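PDB 2IRU: multifunctional non-homologous end joining DNA repair protein LigD from Mycobacterium tuberculosis, which probably repairs DNA double-strand breaks by non-homologous end joining together with Ku, its N-terminal domain acting as the manganese-dependent DNA repair polymerase. Local coordinates for residues Q108-F120 with N234-G248. Residues are numbered along the deposited sequence; the frame is centred on the assembly and turned at random.
Sequences QAALEVHVPQWRF and NSGSKTTIAPYSLRG
Ile241 lays its CD1 over one face of the His114 imidazole, 4.0 Å from the ring centroid, a CH-pi contact displaced toward the rim; in the plane of the same ring, NE2 donates to Glu112 OE1. At His114 ND1 a water bridges to the carbonyl of Thr239. Trp118, at the start of the next strand, turns its indole edge to Gly236, NE1 meeting the carbonyl O at 2.9 Å on a lone pair, and Pro116 CG rests on one indole face. Ile241 CG1 sits against one face of the Arg247 guanidinium, and that group offers its edge to Glu112: Arg247 NE reaches Glu112 OE2 at 2.9 Å in a nearly straight salt bridge (170°). The two planes are turned 69° apart, and NE comes in from above the carboxylate; Gly248 N reaches Glu112 OE2 at 2.9 Å from the opposite face, on the anti side. Bends at chi2 and chi3 curl the arginine back to this oxygen, while its NH1 bonds to Ser175 O.

These side chains line the edge where strand 240-241 joins strand 112-115 in the antiparallel sheet of the primase-polymerase domain. His114, Thr239 and Arg247 probably bind the polymerase substrate, as in relatives; Thr239 OG1 lies against His114 CB, and Arg247 is tied in through Glu112, which also accepts from His114. Val115 and Thr240 form the hydrogen-bonded pair, and Ala242 N extends the pairing to Val113 O. Beyond it, Val113 N donates to Ser245 OG at 2.9 Å, and Ser245 OG in turn donates a hydrogen bond to Leu246 O.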
loop_
_atom_site.group_PDB
_atom_site.type_symbol
_atom_site.label_atom_id
_atom_site.label_comp_id
_atom_site.label_asym_id
_atom_site.label_seq_id
_atom_site.Cartn_x
_atom_site.Cartn_y
_atom_site.Cartn_z
ATOM N N GLN A 108 -11.616 9.954 10.166
ATOM C CA GLN A 108 -12.551 9.452 9.143
ATOM C C GLN A 108 -12.885 7.946 9.351
ATOM O O GLN A 108 -13.766 7.396 8.643
ATOM C CB GLN A 108 -11.919 9.640 7.727
ATOM C CG GLN A 108 -11.938 11.088 7.183
ATOM C CD GLN A 108 -13.309 11.427 6.647
ATOM O OE1 GLN A 108 -14.119 12.122 7.323
ATOM N NE2 GLN A 108 -13.628 10.855 5.510
ATOM N N ALA A 109 -12.174 7.272 10.264
ATOM C CA ALA A 109 -12.233 5.785 10.360
ATOM C C ALA A 109 -11.814 5.152 9.013
ATOM O O ALA A 109 -12.250 4.049 8.636
ATOM C CB ALA A 109 -13.637 5.300 10.805
ATOM N N ALA A 110 -10.973 5.884 8.276
ATOM C CA ALA A 110 -10.377 5.335 7.026
ATOM C C ALA A 110 -9.209 4.445 7.482
ATOM O O ALA A 110 -8.019 4.877 7.490
ATOM C CB ALA A 110 -9.913 6.461 6.072
ATOM N N LEU A 111 -9.545 3.220 7.918
ATOM C CA LEU A 111 -8.499 2.309 8.432
ATOM C C LEU A 111 -7.467 2.083 7.356
ATOM O O LEU A 111 -6.265 1.983 7.648
ATOM C CB LEU A 111 -9.119 0.959 8.878
ATOM C CG LEU A 111 -10.232 1.115 9.920
ATOM C CD1 LEU A 111 -10.745 -0.290 10.319
ATOM C CD2 LEU A 111 -9.749 1.967 11.156
ATOM N N GLU A 112 -7.934 2.003 6.114
ATOM C CA GLU A 112 -7.041 1.705 4.968
ATOM C C GLU A 112 -6.801 2.904 4.069
ATOM O O GLU A 112 -7.749 3.632 3.700
ATOM C CB GLU A 112 -7.603 0.559 4.146
ATOM C CG GLU A 112 -7.620 -0.743 4.962
ATOM C CD GLU A 112 -7.940 -1.990 4.145
ATOM O OE1 GLU A 112 -8.319 -1.861 2.970
ATOM O OE2 GLU A 112 -7.881 -3.109 4.727
ATOM N N VAL A 113 -5.527 3.105 3.749
ATOM C CA VAL A 113 -5.115 4.060 2.686
ATOM C C VAL A 113 -4.517 3.240 1.531
ATOM O O VAL A 113 -3.617 2.434 1.765
ATOM C CB VAL A 113 -4.082 5.068 3.230
ATOM C CG1 VAL A 113 -3.599 6.049 2.145
ATOM C CG2 VAL A 113 -4.686 5.790 4.432
ATOM N N HIS A 114 -5.021 3.448 0.318
ATOM C CA HIS A 114 -4.541 2.752 -0.883
ATOM C C HIS A 114 -4.017 3.788 -1.861
ATOM O O HIS A 114 -4.636 4.860 -2.011
ATOM C CB HIS A 114 -5.700 2.007 -1.545
ATOM C CG HIS A 114 -6.300 0.922 -0.699
ATOM N ND1 HIS A 114 -6.266 -0.407 -1.060
ATOM C CD2 HIS A 114 -6.981 0.978 0.475
ATOM C CE1 HIS A 114 -6.889 -1.127 -0.140
ATOM N NE2 HIS A 114 -7.356 -0.308 0.791
ATOM N N VAL A 115 -2.870 3.515 -2.487
ATOM C CA VAL A 115 -2.302 4.463 -3.467
ATOM C C VAL A 115 -1.781 3.698 -4.715
ATOM O O VAL A 115 -1.393 2.503 -4.625
ATOM C CB VAL A 115 -1.123 5.314 -2.871
ATOM C CG1 VAL A 115 -1.641 6.302 -1.780
ATOM C CG2 VAL A 115 0.019 4.396 -2.330
ATOM N N PRO A 116 -1.768 4.378 -5.881
ATOM C CA PRO A 116 -1.138 3.754 -7.065
ATOM C C PRO A 116 0.367 3.985 -7.070
ATOM O O PRO A 116 0.887 4.615 -6.142
ATOM C CB PRO A 116 -1.827 4.485 -8.224
ATOM C CG PRO A 116 -1.984 5.961 -7.663
ATOM C CD PRO A 116 -2.347 5.708 -6.164
ATOM N N GLN A 117 1.051 3.472 -8.105
ATOM C CA GLN A 117 2.522 3.462 -8.147
ATOM C C GLN A 117 3.086 4.661 -8.915
ATOM O O GLN A 117 4.299 4.748 -9.125
ATOM C CB GLN A 117 3.041 2.120 -8.748
ATOM C CG GLN A 117 2.368 0.907 -8.117
ATOM C CD GLN A 117 2.356 0.981 -6.567
ATOM O OE1 GLN A 117 3.423 1.174 -5.939
ATOM N NE2 GLN A 117 1.151 0.859 -5.952
ATOM N N TRP A 118 2.184 5.544 -9.318
ATOM C CA TRP A 118 2.538 6.820 -9.947
ATOM C C TRP A 118 2.260 8.008 -9.026
ATOM O O TRP A 118 1.459 7.913 -8.088
ATOM C CB TRP A 118 1.837 6.990 -11.300
ATOM C CG TRP A 118 0.328 6.897 -11.230
ATOM C CD1 TRP A 118 -0.430 5.770 -11.476
ATOM C CD2 TRP A 118 -0.603 7.955 -10.939
ATOM N NE1 TRP A 118 -1.763 6.063 -11.357
ATOM C CE2 TRP A 118 -1.904 7.398 -11.039
ATOM C CE3 TRP A 118 -0.471 9.327 -10.620
ATOM C CZ2 TRP A 118 -3.065 8.153 -10.810
ATOM C CZ3 TRP A 118 -1.634 10.072 -10.383
ATOM C CH2 TRP A 118 -2.910 9.467 -10.462
ATOM N N ARG A 119 2.944 9.116 -9.299
ATOM C CA ARG A 119 2.655 10.397 -8.629
ATOM C C ARG A 119 2.148 11.468 -9.587
ATOM O O ARG A 119 2.502 11.479 -10.786
ATOM C CB ARG A 119 3.905 10.936 -7.957
ATOM C CG ARG A 119 4.401 10.100 -6.803
ATOM C CD ARG A 119 5.782 10.547 -6.398
ATOM N NE ARG A 119 5.777 11.842 -5.744
ATOM C CZ ARG A 119 6.375 12.065 -4.578
ATOM N NH1 ARG A 119 7.037 11.069 -3.986
ATOM N NH2 ARG A 119 6.330 13.263 -4.015
ATOM N N PHE A 120 1.306 12.351 -9.069
ATOM C CA PHE A 120 1.011 13.611 -9.769
ATOM C C PHE A 120 2.276 14.429 -10.022
ATOM O O PHE A 120 3.219 14.444 -9.200
ATOM C CB PHE A 120 0.037 14.439 -8.945
ATOM C CG PHE A 120 -1.336 13.868 -8.899
ATOM C CD1 PHE A 120 -2.195 13.990 -9.983
ATOM C CD2 PHE A 120 -1.778 13.225 -7.748
ATOM C CE1 PHE A 120 -3.475 13.448 -9.943
ATOM C CE2 PHE A 120 -3.082 12.683 -7.689
ATOM C CZ PHE A 120 -3.918 12.788 -8.753
ATOM N N ASN A 234 0.237 -2.579 -11.288
ATOM C CA ASN A 234 0.998 -1.501 -11.915
ATOM C C ASN A 234 0.150 -0.706 -12.903
ATOM O O ASN A 234 0.588 0.343 -13.379
ATOM C CB ASN A 234 2.289 -2.044 -12.537
ATOM C CG ASN A 234 3.225 -2.621 -11.474
ATOM O OD1 ASN A 234 3.810 -1.881 -10.703
ATOM N ND2 ASN A 234 3.333 -3.961 -11.411
ATOM N N SER A 235 -1.047 -1.201 -13.228
ATOM C CA SER A 235 -1.952 -0.390 -14.063
ATOM C C SER A 235 -2.248 0.950 -13.377
ATOM O O SER A 235 -2.462 1.016 -12.154
ATOM C CB SER A 235 -3.254 -1.136 -14.364
ATOM O OG SER A 235 -3.019 -2.203 -15.283
ATOM N N GLY A 236 -2.258 2.023 -14.175
ATOM C CA GLY A 236 -2.493 3.348 -13.614
ATOM C C GLY A 236 -3.833 3.510 -12.924
ATOM O O GLY A 236 -3.993 4.409 -12.068
ATOM N N SER A 237 -4.804 2.673 -13.307
ATOM C CA SER A 237 -6.149 2.753 -12.727
ATOM C C SER A 237 -6.317 1.882 -11.486
ATOM O O SER A 237 -7.392 1.875 -10.890
ATOM C CB SER A 237 -7.212 2.347 -13.738
ATOM O OG SER A 237 -7.038 0.991 -14.067
ATOM N N LYS A 238 -5.276 1.152 -11.122
ATOM C CA LYS A 238 -5.314 0.315 -9.906
ATOM C C LYS A 238 -4.600 0.944 -8.714
ATOM O O LYS A 238 -3.690 1.736 -8.873
ATOM C CB LYS A 238 -4.734 -1.055 -10.179
ATOM C CG LYS A 238 -5.676 -1.906 -11.020
ATOM C CD LYS A 238 -5.017 -3.213 -11.366
ATOM C CE LYS A 238 -5.982 -4.205 -12.010
ATOM N NZ LYS A 238 -6.998 -3.510 -12.839
ATOM N N THR A 239 -4.979 0.535 -7.511
ATOM C CA THR A 239 -4.423 1.159 -6.321
ATOM C C THR A 239 -4.098 -0.013 -5.367
ATOM O O THR A 239 -4.704 -1.083 -5.465
ATOM C CB THR A 239 -5.426 2.195 -5.774
ATOM O OG1 THR A 239 -4.838 2.934 -4.685
ATOM C CG2 THR A 239 -6.709 1.478 -5.293
ATOM N N THR A 240 -3.100 0.173 -4.509
ATOM C CA THR A 240 -2.557 -0.883 -3.647
ATOM C C THR A 240 -2.401 -0.317 -2.235
ATOM O O THR A 240 -2.000 0.865 -2.058
ATOM C CB THR A 240 -1.175 -1.365 -4.203
ATOM O OG1 THR A 240 -1.389 -1.945 -5.513
ATOM C CG2 THR A 240 -0.512 -2.333 -3.275
ATOM N N ILE A 241 -2.806 -1.123 -1.256
ATOM C CA ILE A 241 -2.658 -0.764 0.164
ATOM C C ILE A 241 -1.294 -0.119 0.438
ATOM O O ILE A 241 -0.227 -0.673 0.051
ATOM C CB ILE A 241 -2.865 -1.993 1.080
ATOM C CG1 ILE A 241 -2.983 -1.572 2.555
ATOM C CG2 ILE A 241 -1.737 -3.077 0.899
ATOM C CD1 ILE A 241 -4.378 -0.945 2.891
ATOM N N ALA A 242 -1.320 1.023 1.100
ATOM C CA ALA A 242 -0.083 1.755 1.332
ATOM C C ALA A 242 0.772 1.157 2.435
ATOM O O ALA A 242 0.244 0.737 3.457
ATOM C CB ALA A 242 -0.382 3.173 1.639
ATOM N N PRO A 243 2.114 1.160 2.245
ATOM C CA PRO A 243 2.940 0.733 3.369
ATOM C C PRO A 243 2.557 1.521 4.651
ATOM O O PRO A 243 2.292 2.748 4.580
ATOM C CB PRO A 243 4.359 1.097 2.932
ATOM C CG PRO A 243 4.309 0.998 1.407
ATOM C CD PRO A 243 2.916 1.528 1.059
ATOM N N TYR A 244 2.565 0.804 5.770
ATOM C CA TYR A 244 2.161 1.333 7.099
ATOM C C TYR A 244 0.649 1.533 7.313
ATOM O O TYR A 244 0.223 1.804 8.438
ATOM C CB TYR A 244 2.895 2.612 7.449
ATOM C CG TYR A 244 4.391 2.421 7.488
ATOM C CD1 TYR A 244 4.991 1.826 8.617
ATOM C CD2 TYR A 244 5.211 2.867 6.438
ATOM C CE1 TYR A 244 6.378 1.654 8.686
ATOM C CE2 TYR A 244 6.620 2.698 6.497
ATOM C CZ TYR A 244 7.178 2.091 7.629
ATOM O OH TYR A 244 8.516 1.903 7.741
ATOM N N SER A 245 -0.147 1.356 6.257
ATOM C CA SER A 245 -1.613 1.397 6.473
ATOM C C SER A 245 -2.055 0.259 7.379
ATOM O O SER A 245 -1.558 -0.888 7.266
ATOM C CB SER A 245 -2.375 1.259 5.140
ATOM O OG SER A 245 -3.800 1.368 5.356
ATOM N N LEU A 246 -3.026 0.556 8.232
ATOM C CA LEU A 246 -3.762 -0.486 8.956
ATOM C C LEU A 246 -4.579 -1.256 7.920
ATOM O O LEU A 246 -4.818 -0.752 6.788
ATOM C CB LEU A 246 -4.734 0.155 9.973
ATOM C CG LEU A 246 -4.086 0.760 11.217
ATOM C CD1 LEU A 246 -5.053 1.640 11.974
ATOM C CD2 LEU A 246 -3.627 -0.336 12.155
ATOM N N ARG A 247 -5.040 -2.421 8.351
ATOM C CA ARG A 247 -5.985 -3.225 7.585
ATOM C C ARG A 247 -7.293 -3.341 8.345
ATOM O O ARG A 247 -7.318 -3.503 9.591
ATOM C CB ARG A 247 -5.426 -4.633 7.333
ATOM C CG ARG A 247 -4.068 -4.676 6.596
ATOM C CD ARG A 247 -4.061 -3.837 5.316
ATOM N NE ARG A 247 -5.153 -4.138 4.415
ATOM C CZ ARG A 247 -5.058 -4.945 3.364
ATOM N NH1 ARG A 247 -3.897 -5.523 3.054
ATOM N NH2 ARG A 247 -6.114 -5.126 2.579
ATOM N N GLY A 248 -8.387 -3.330 7.591
ATOM C CA GLY A 248 -9.726 -3.482 8.194
ATOM C C GLY A 248 -10.044 -4.958 8.261
ATOM O O GLY A 248 -10.741 -5.521 7.399
HETATM O O HOH W 1 -8.806 -3.966 1.526
HETATM O O HOH W 2 -9.462 -5.215 4.538
HETATM O O HOH W 3 -6.223 -1.816 -3.357
HETATM O O HOH W 4 1.096 1.183 -2.944
HETATM O O HOH W 5 -1.294 0.159 -7.473
HETATM O O HOH W 6 -0.319 2.218 -10.398
#